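Local structure of putative acyl-CoA thioester hydrolase YbhC (Escherichia coli K-12, 3GRH) at residues A310-S315 / L342-N347; P378-T383 / T399-M404. The protein is a putative thioesterase of the outer membrane that belongs to the pectinesterase family yet neither binds pectin nor shows pectinesterase activity. All blocks are in the same frame, centred on the assembly; numbering follows the deposited sequence.

How the contacts relate
Both contacts join loops or strand ends near the C-terminal end of a right-handed parallel beta-helix, the fold of the pectinesterase family, and their centres lie about 13 Å apart. Both are partly buried, contact 1 slightly more so and nearer the chain centre (about 15 Å between centres); it ties two successive coils by backbone bonds. Contact 2, about 22 Å out, sets a loop after strand 369-373 against the run leading into strand 403-407, and relies more on aromatic rings and amides around one backbone bond. R403 of contact 2 joins them through a weak hydrogen bond from its NH2 to L314 O of contact 1, at 3.0 Å.

Contact 1 (A310-S315 / L342-N347); sequences APATLS and LDVDAN
L342 N donates to P311 O at 2.9 Å with an angle of 170° at the hydrogen, a nearly straight bond. A second backbone bond closes the other end, from S315 N to N347 O at 2.8 Å; its acceptor also receives a CA-H contact from L314 CA at 3.4 Å. Water 1 bridges the two segments, 2.6 Å from S315 OG and donating to A346 O. N347 ND2 bonds weakly to N316 OD1. Between these ends the packing is mainly apolar. With CG anti to its backbone N (chi1 178°), L342 brings CD2 within 4.1 Å of A312 CB; its CB and CD2 also lie beside A310 O. V344 CG2 meets the A312 methyl at 4.0 Å, from a direction about perpendicular to that of L342 CD2. The acids of 342-347 are satisfied mostly outside the pair: D343 OD2 forms a salt bridge with R377 and a hydrogen bond with S375 OG, D343 OD1 bonds S341 OG, and D345 OD2 forms a salt bridge with R285, whose NE also bonds A312 O. D345 OD1 bonds T348 OG1 and, weakly, N347 N; T313 OG1 accepts from Q351 N. The A310 side chain lies close to that of D280, the predicted nucleophile. The contact links the end of strand 307-311 and the turn after it to the loop leaving strand 337-342, its parallel neighbour in the beta-helix, with strand 369-373 packing next along against L342 and D343.

Contact 2 (P378-T383 / T399-M404); sequences PFAGNT and TNYNRM
Y401 and N382 meet through different first torsions: Y401 holds CG beside its backbone N (chi1 -63°), whereas N382 holds CG anti to N (chi1 -172°), which brings its side chain over the phenol ring. N382 CB stands over one face, 4.0 Å from the centroid of the Y401 ring, a CH-pi contact, and the amide is stacked on the ring with planes 19° apart. N382 OD1 accepts from G384 N, which would help hold the amide flat there. A380 O lies at the edge of the ring, in its plane, 3.5 Å from Y401 CB, and accepts N402 N at 2.8 Å. An alanine in place of Y401 would probably leave the N382 side chain without its stacking surface and the A380 methyl without its ring neighbour. The N402 side chain crosses the F379 ring obliquely, planes nearly parallel, its CB 3.5 Å from F379 CE1. M404 SD meets the F379 ring edge in a Met-aromatic contact. Water 2 accepts from N382 N and donates to N402 O. One direct bond and one water bridge join the main chains, and much of the rest is packing on the Y401 and F379 rings, between the loop and the run leading into strand 403-407.

Contact 1 (A310-S315 / L342-N347)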
ATOM      1  N   ALA A 310       2.149  -4.389  -7.381  1.00  8.50           N
ATOM      2  CA  ALA A 310       1.711  -5.778  -7.579  1.00  8.50           C
ATOM      3  C   ALA A 310       0.292  -5.961  -7.108  1.00  8.42           C
ATOM      4  O   ALA A 310       0.026  -6.524  -6.021  1.00  8.52           O
ATOM      5  CB  ALA A 310       2.640  -6.704  -6.789  1.00 10.99           C
ATOM      6  N   PRO A 311      -0.633  -5.406  -7.862  1.00  9.58           N
ATOM      7  CA  PRO A 311      -2.027  -5.502  -7.541  1.00  8.93           C
ATOM      8  C   PRO A 311      -2.566  -6.952  -7.743  1.00  7.87           C
ATOM      9  O   PRO A 311      -2.194  -7.670  -8.723  1.00 10.10           O
ATOM     10  CB  PRO A 311      -2.661  -4.529  -8.520  1.00  8.88           C
ATOM     11  CG  PRO A 311      -1.756  -4.387  -9.586  1.00 12.23           C
ATOM     12  CD  PRO A 311      -0.396  -4.679  -9.109  1.00 11.02           C
ATOM     13  N   ALA A 312      -3.482  -7.298  -6.861  1.00  8.30           N
ATOM     14  CA  ALA A 312      -4.172  -8.566  -6.814  1.00  7.81           C
ATOM     15  C   ALA A 312      -5.688  -8.380  -7.040  1.00  8.31           C
ATOM     16  O   ALA A 312      -6.531  -9.128  -6.520  1.00 10.84           O
ATOM     17  CB  ALA A 312      -3.924  -9.298  -5.484  1.00  8.82           C
ATOM     18  N   THR A 313      -6.058  -7.347  -7.751  1.00  7.98           N
ATOM     19  CA  THR A 313      -7.402  -6.947  -7.961  1.00  6.74           C
ATOM     20  C   THR A 313      -8.218  -8.106  -8.610  1.00  7.21           C
ATOM     21  O   THR A 313      -7.803  -8.727  -9.617  1.00  7.18           O
ATOM     22  CB  THR A 313      -7.414  -5.799  -8.919  1.00  8.13           C
ATOM     23  OG1 THR A 313      -6.323  -4.905  -8.624  1.00  8.94           O
ATOM     24  CG2 THR A 313      -8.807  -5.024  -8.893  1.00  9.23           C
ATOM     25  N   LEU A 314      -9.435  -8.317  -8.121  1.00  7.79           N
ATOM     26  CA  LEU A 314     -10.283  -9.349  -8.628  1.00  9.06           C
ATOM     27  C   LEU A 314     -10.701  -8.964 -10.048  1.00  9.44           C
ATOM     28  O   LEU A 314     -10.899  -7.812 -10.354  1.00  8.04           O
ATOM     29  CB  LEU A 314     -11.545  -9.484  -7.768  1.00 11.17           C
ATOM     30  CG  LEU A 314     -11.231 -10.101  -6.435  1.00 12.02           C
ATOM     31  CD1 LEU A 314     -12.401  -9.861  -5.470  1.00 16.44           C
ATOM     32  CD2 LEU A 314     -10.917 -11.558  -6.612  1.00 14.43           C
ATOM     33  N   SER A 315     -10.862  -9.964 -10.913  1.00  8.78           N
ATOM     34  CA  SER A 315     -11.083  -9.644 -12.339  1.00 10.04           C
ATOM     35  C   SER A 315     -12.435  -9.020 -12.613  1.00 10.43           C
ATOM     36  O   SER A 315     -12.583  -8.310 -13.626  1.00 12.13           O
ATOM     37  CB  SER A 315     -10.989 -10.886 -13.222  1.00 11.87           C
ATOM     38  OG  SER A 315      -9.703 -11.471 -13.228  1.00 18.57           O
ATOM     39  N   LEU A 342      -0.227  -9.658  -9.364  1.00 12.84           N
ATOM     40  CA  LEU A 342      -0.055 -10.633  -8.283  1.00 13.63           C
ATOM     41  C   LEU A 342      -1.193 -11.634  -8.422  1.00 15.07           C
ATOM     42  O   LEU A 342      -2.280 -11.436  -7.886  1.00 15.75           O
ATOM     43  CB  LEU A 342      -0.091  -9.913  -6.912  1.00 13.94           C
ATOM     44  CG  LEU A 342       0.029 -10.692  -5.626  1.00 15.82           C
ATOM     45  CD1 LEU A 342       1.288 -11.511  -5.638  1.00 19.91           C
ATOM     46  CD2 LEU A 342       0.051  -9.735  -4.448  1.00 17.79           C
ATOM     47  N   ASP A 343      -0.924 -12.701  -9.198  1.00 14.44           N
ATOM     48  CA  ASP A 343      -1.962 -13.637  -9.622  1.00 15.87           C
ATOM     49  C   ASP A 343      -2.157 -14.727  -8.550  1.00 16.74           C
ATOM     50  O   ASP A 343      -1.793 -15.880  -8.702  1.00 16.93           O
ATOM     51  CB  ASP A 343      -1.608 -14.240 -10.955  1.00 16.79           C
ATOM     52  CG  ASP A 343      -1.886 -13.348 -12.124  1.00 22.27           C
ATOM     53  OD1 ASP A 343      -2.354 -12.185 -11.962  1.00 21.95           O
ATOM     54  OD2 ASP A 343      -1.612 -13.869 -13.239  1.00 25.36           O
ATOM     55  N   VAL A 344      -2.767 -14.324  -7.456  1.00 17.80           N
ATOM     56  CA  VAL A 344      -2.916 -15.149  -6.260  1.00 18.92           C
ATOM     57  C   VAL A 344      -3.944 -16.259  -6.415  1.00 19.60           C
ATOM     58  O   VAL A 344      -3.882 -17.331  -5.730  1.00 22.80           O
ATOM     59  CB  VAL A 344      -3.253 -14.290  -5.035  1.00 18.66           C
ATOM     60  CG1 VAL A 344      -2.014 -13.588  -4.515  1.00 22.58           C
ATOM     61  CG2 VAL A 344      -4.373 -13.292  -5.303  1.00 22.17           C
ATOM     62  N   ASP A 345      -4.877 -16.050  -7.337  1.00 19.01           N
ATOM     63  CA  ASP A 345      -5.936 -16.968  -7.609  1.00 20.07           C
ATOM     64  C   ASP A 345      -6.435 -16.777  -9.052  1.00 19.29           C
ATOM     65  O   ASP A 345      -6.063 -15.817  -9.715  1.00 20.68           O
ATOM     66  CB  ASP A 345      -7.044 -16.805  -6.523  1.00 20.39           C
ATOM     67  CG  ASP A 345      -7.658 -15.410  -6.493  1.00 27.38           C
ATOM     68  OD1 ASP A 345      -7.758 -14.838  -7.587  1.00 34.79           O
ATOM     69  OD2 ASP A 345      -8.045 -14.891  -5.399  1.00 31.62           O
ATOM     70  N   ALA A 346      -7.298 -17.673  -9.534  1.00 19.63           N
ATOM     71  CA  ALA A 346      -7.654 -17.627 -10.951  1.00 19.29           C
ATOM     72  C   ALA A 346      -8.476 -16.399 -11.325  1.00 18.89           C
ATOM     73  O   ALA A 346      -8.406 -15.887 -12.462  1.00 20.76           O
ATOM     74  CB  ALA A 346      -8.318 -18.945 -11.384  1.00 19.96           C
ATOM     75  N   ASN A 347      -9.153 -15.819 -10.349  1.00 15.48           N
ATOM     76  CA  ASN A 347     -10.006 -14.714 -10.700  1.00 14.92           C
ATOM     77  C   ASN A 347      -9.334 -13.400 -10.377  1.00 13.31           C
ATOM     78  O   ASN A 347     -10.010 -12.494  -9.971  1.00 15.16           O
ATOM     79  CB  ASN A 347     -11.349 -14.789  -9.983  1.00 15.35           C
ATOM     80  CG  ASN A 347     -12.412 -13.869 -10.612  1.00 17.82           C
ATOM     81  OD1 ASN A 347     -12.512 -13.742 -11.849  1.00 20.96           O
ATOM     82  ND2 ASN A 347     -13.224 -13.225  -9.755  1.00 16.62           N
TER
HETATM   83  O   HOH W   1      -9.055 -13.595 -14.581  1.00 36.68           O

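Contact 2 (P378-T383 / T399-M404)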
ATOM      1  N   PRO A 378       2.382 -14.300 -18.902  1.00 15.95           N
ATOM      2  CA  PRO A 378       3.149 -13.281 -19.601  1.00 14.59           C
ATOM      3  C   PRO A 378       2.442 -11.943 -19.660  1.00 15.75           C
ATOM      4  O   PRO A 378       1.238 -11.904 -19.807  1.00 16.40           O
ATOM      5  CB  PRO A 378       3.297 -13.877 -21.002  1.00 15.39           C
ATOM      6  CG  PRO A 378       3.234 -15.325 -20.769  1.00 16.62           C
ATOM      7  CD  PRO A 378       2.214 -15.524 -19.721  1.00 15.80           C
ATOM      8  N   PHE A 379       3.190 -10.838 -19.559  1.00 14.17           N
ATOM      9  CA  PHE A 379       2.542  -9.551 -19.628  1.00 13.87           C
ATOM     10  C   PHE A 379       1.952  -9.374 -21.016  1.00 13.98           C
ATOM     11  O   PHE A 379       2.611  -9.728 -22.023  1.00 14.64           O
ATOM     12  CB  PHE A 379       3.472  -8.395 -19.371  1.00 13.40           C
ATOM     13  CG  PHE A 379       2.794  -7.109 -19.516  1.00 13.60           C
ATOM     14  CD1 PHE A 379       1.909  -6.683 -18.529  1.00 14.61           C
ATOM     15  CD2 PHE A 379       3.007  -6.278 -20.609  1.00 15.79           C
ATOM     16  CE1 PHE A 379       1.232  -5.468 -18.639  1.00 14.22           C
ATOM     17  CE2 PHE A 379       2.298  -5.076 -20.727  1.00 13.00           C
ATOM     18  CZ  PHE A 379       1.435  -4.664 -19.738  1.00 13.55           C
ATOM     19  N   ALA A 380       0.726  -8.871 -21.086  1.00 12.52           N
ATOM     20  CA  ALA A 380       0.040  -8.627 -22.372  1.00 14.57           C
ATOM     21  C   ALA A 380      -0.729  -7.363 -22.314  1.00 14.43           C
ATOM     22  O   ALA A 380      -1.723  -7.266 -21.626  1.00 14.74           O
ATOM     23  CB  ALA A 380      -0.944  -9.796 -22.659  1.00 16.08           C
ATOM     24  N   GLY A 381      -0.256  -6.350 -23.007  1.00 13.36           N
ATOM     25  CA  GLY A 381      -0.875  -5.072 -22.995  1.00 13.15           C
ATOM     26  C   GLY A 381      -1.828  -4.977 -24.160  1.00 13.65           C
ATOM     27  O   GLY A 381      -1.521  -5.426 -25.266  1.00 17.88           O
ATOM     28  N   ASN A 382      -2.991  -4.386 -23.918  1.00 14.04           N
ATOM     29  CA  ASN A 382      -4.019  -4.261 -24.955  1.00 12.91           C
ATOM     30  C   ASN A 382      -3.965  -2.920 -25.640  1.00 12.55           C
ATOM     31  O   ASN A 382      -4.146  -1.891 -25.026  1.00 15.25           O
ATOM     32  CB  ASN A 382      -5.393  -4.384 -24.341  1.00 14.01           C
ATOM     33  CG  ASN A 382      -6.492  -4.469 -25.347  1.00 16.66           C
ATOM     34  OD1 ASN A 382      -6.298  -4.380 -26.612  1.00 18.00           O
ATOM     35  ND2 ASN A 382      -7.671  -4.683 -24.832  1.00 18.13           N
ATOM     36  N   THR A 383      -3.618  -2.916 -26.911  1.00 13.03           N
ATOM     37  CA  THR A 383      -3.549  -1.668 -27.657  1.00 13.69           C
ATOM     38  C   THR A 383      -4.821  -1.406 -28.444  1.00 14.02           C
ATOM     39  O   THR A 383      -4.989  -0.367 -29.071  1.00 12.63           O
ATOM     40  CB  THR A 383      -2.357  -1.587 -28.568  1.00 15.55           C
ATOM     41  OG1 THR A 383      -2.424  -2.652 -29.513  1.00 16.55           O
ATOM     42  CG2 THR A 383      -1.104  -1.623 -27.778  1.00 17.92           C
ATOM     43  N   THR A 399     -10.173  -9.887 -19.702  1.00 11.40           N
ATOM     44  CA  THR A 399      -9.359 -10.760 -18.931  1.00 10.63           C
ATOM     45  C   THR A 399      -8.258 -11.394 -19.747  1.00 10.22           C
ATOM     46  O   THR A 399      -7.399 -12.076 -19.190  1.00 12.53           O
ATOM     47  CB  THR A 399     -10.145 -11.840 -18.212  1.00 12.90           C
ATOM     48  OG1 THR A 399     -10.903 -12.568 -19.161  1.00 14.30           O
ATOM     49  CG2 THR A 399     -11.050 -11.248 -17.154  1.00 15.30           C
ATOM     50  N   ASN A 400      -8.294 -11.233 -21.060  1.00  7.93           N
ATOM     51  CA  ASN A 400      -7.264 -11.732 -21.956  1.00  8.21           C
ATOM     52  C   ASN A 400      -5.995 -10.901 -21.977  1.00  8.74           C
ATOM     53  O   ASN A 400      -4.956 -11.314 -22.542  1.00 12.07           O
ATOM     54  CB  ASN A 400      -7.757 -11.905 -23.381  1.00  8.71           C
ATOM     55  CG  ASN A 400      -8.925 -12.857 -23.493  1.00  8.04           C
ATOM     56  OD1 ASN A 400     -10.010 -12.483 -24.055  1.00 15.08           O
ATOM     57  ND2 ASN A 400      -8.769 -14.006 -22.933  1.00  5.17           N
ATOM     58  N   TYR A 401      -6.081  -9.735 -21.348  1.00  9.39           N
ATOM     59  CA  TYR A 401      -4.959  -8.834 -21.246  1.00 10.20           C
ATOM     60  C   TYR A 401      -4.771  -8.354 -19.822  1.00  9.78           C
ATOM     61  O   TYR A 401      -5.683  -8.424 -18.992  1.00 11.34           O
ATOM     62  CB  TYR A 401      -5.209  -7.617 -22.148  1.00  8.85           C
ATOM     63  CG  TYR A 401      -5.307  -8.022 -23.574  1.00 10.17           C
ATOM     64  CD1 TYR A 401      -4.171  -8.151 -24.360  1.00 11.00           C
ATOM     65  CD2 TYR A 401      -6.514  -8.196 -24.137  1.00 13.42           C
ATOM     66  CE1 TYR A 401      -4.240  -8.469 -25.647  1.00 18.44           C
ATOM     67  CE2 TYR A 401      -6.607  -8.581 -25.458  1.00 16.17           C
ATOM     68  CZ  TYR A 401      -5.475  -8.718 -26.194  1.00 17.58           C
ATOM     69  OH  TYR A 401      -5.555  -9.101 -27.521  1.00 20.71           O
ATOM     70  N   ASN A 402      -3.618  -7.734 -19.559  1.00  8.16           N
ATOM     71  CA  ASN A 402      -3.414  -7.120 -18.271  1.00  8.32           C
ATOM     72  C   ASN A 402      -4.149  -5.780 -18.210  1.00  8.19           C
ATOM     73  O   ASN A 402      -4.637  -5.287 -19.201  1.00 10.21           O
ATOM     74  CB  ASN A 402      -1.912  -6.974 -18.045  1.00  8.83           C
ATOM     75  CG  ASN A 402      -1.262  -8.246 -17.597  1.00 14.28           C
ATOM     76  OD1 ASN A 402      -1.302  -8.649 -16.394  1.00 17.23           O
ATOM     77  ND2 ASN A 402      -0.688  -8.952 -18.532  1.00  9.64           N
ATOM     78  N   ARG A 403      -4.210  -5.219 -17.030  1.00  9.06           N
ATOM     79  CA  ARG A 403      -4.919  -3.991 -16.708  1.00  7.74           C
ATOM     80  C   ARG A 403      -3.999  -3.021 -15.994  1.00  7.95           C
ATOM     81  O   ARG A 403      -4.353  -2.365 -15.031  1.00  9.04           O
ATOM     82  CB  ARG A 403      -6.116  -4.328 -15.815  1.00  8.74           C
ATOM     83  CG  ARG A 403      -7.116  -5.205 -16.441  1.00 10.54           C
ATOM     84  CD  ARG A 403      -8.457  -5.150 -15.747  1.00 11.28           C
ATOM     85  NE  ARG A 403      -8.364  -5.718 -14.392  1.00  9.68           N
ATOM     86  CZ  ARG A 403      -9.321  -5.707 -13.499  1.00  8.76           C
ATOM     87  NH1 ARG A 403     -10.419  -5.085 -13.793  1.00 10.23           N
ATOM     88  NH2 ARG A 403      -9.156  -6.284 -12.330  1.00  9.77           N
ATOM     89  N   MET A 404      -2.826  -2.851 -16.582  1.00  9.16           N
ATOM     90  CA  MET A 404      -1.791  -1.925 -16.117  1.00 10.78           C
ATOM     91  C   MET A 404      -1.562  -0.852 -17.194  1.00  9.94           C
ATOM     92  O   MET A 404      -1.158  -1.123 -18.339  1.00 11.66           O
ATOM     93  CB  MET A 404      -0.563  -2.793 -15.725  1.00 11.27           C
ATOM     94  CG  MET A 404      -1.043  -3.813 -14.801  1.00 14.63           C
ATOM     95  SD  MET A 404      -0.211  -5.282 -14.785  1.00 27.31           S
ATOM     96  CE  MET A 404       0.664  -4.736 -13.425  1.00 20.32           C
TER
HETATM   97  O   HOH W   2      -3.608  -3.835 -21.211  1.00 17.49           O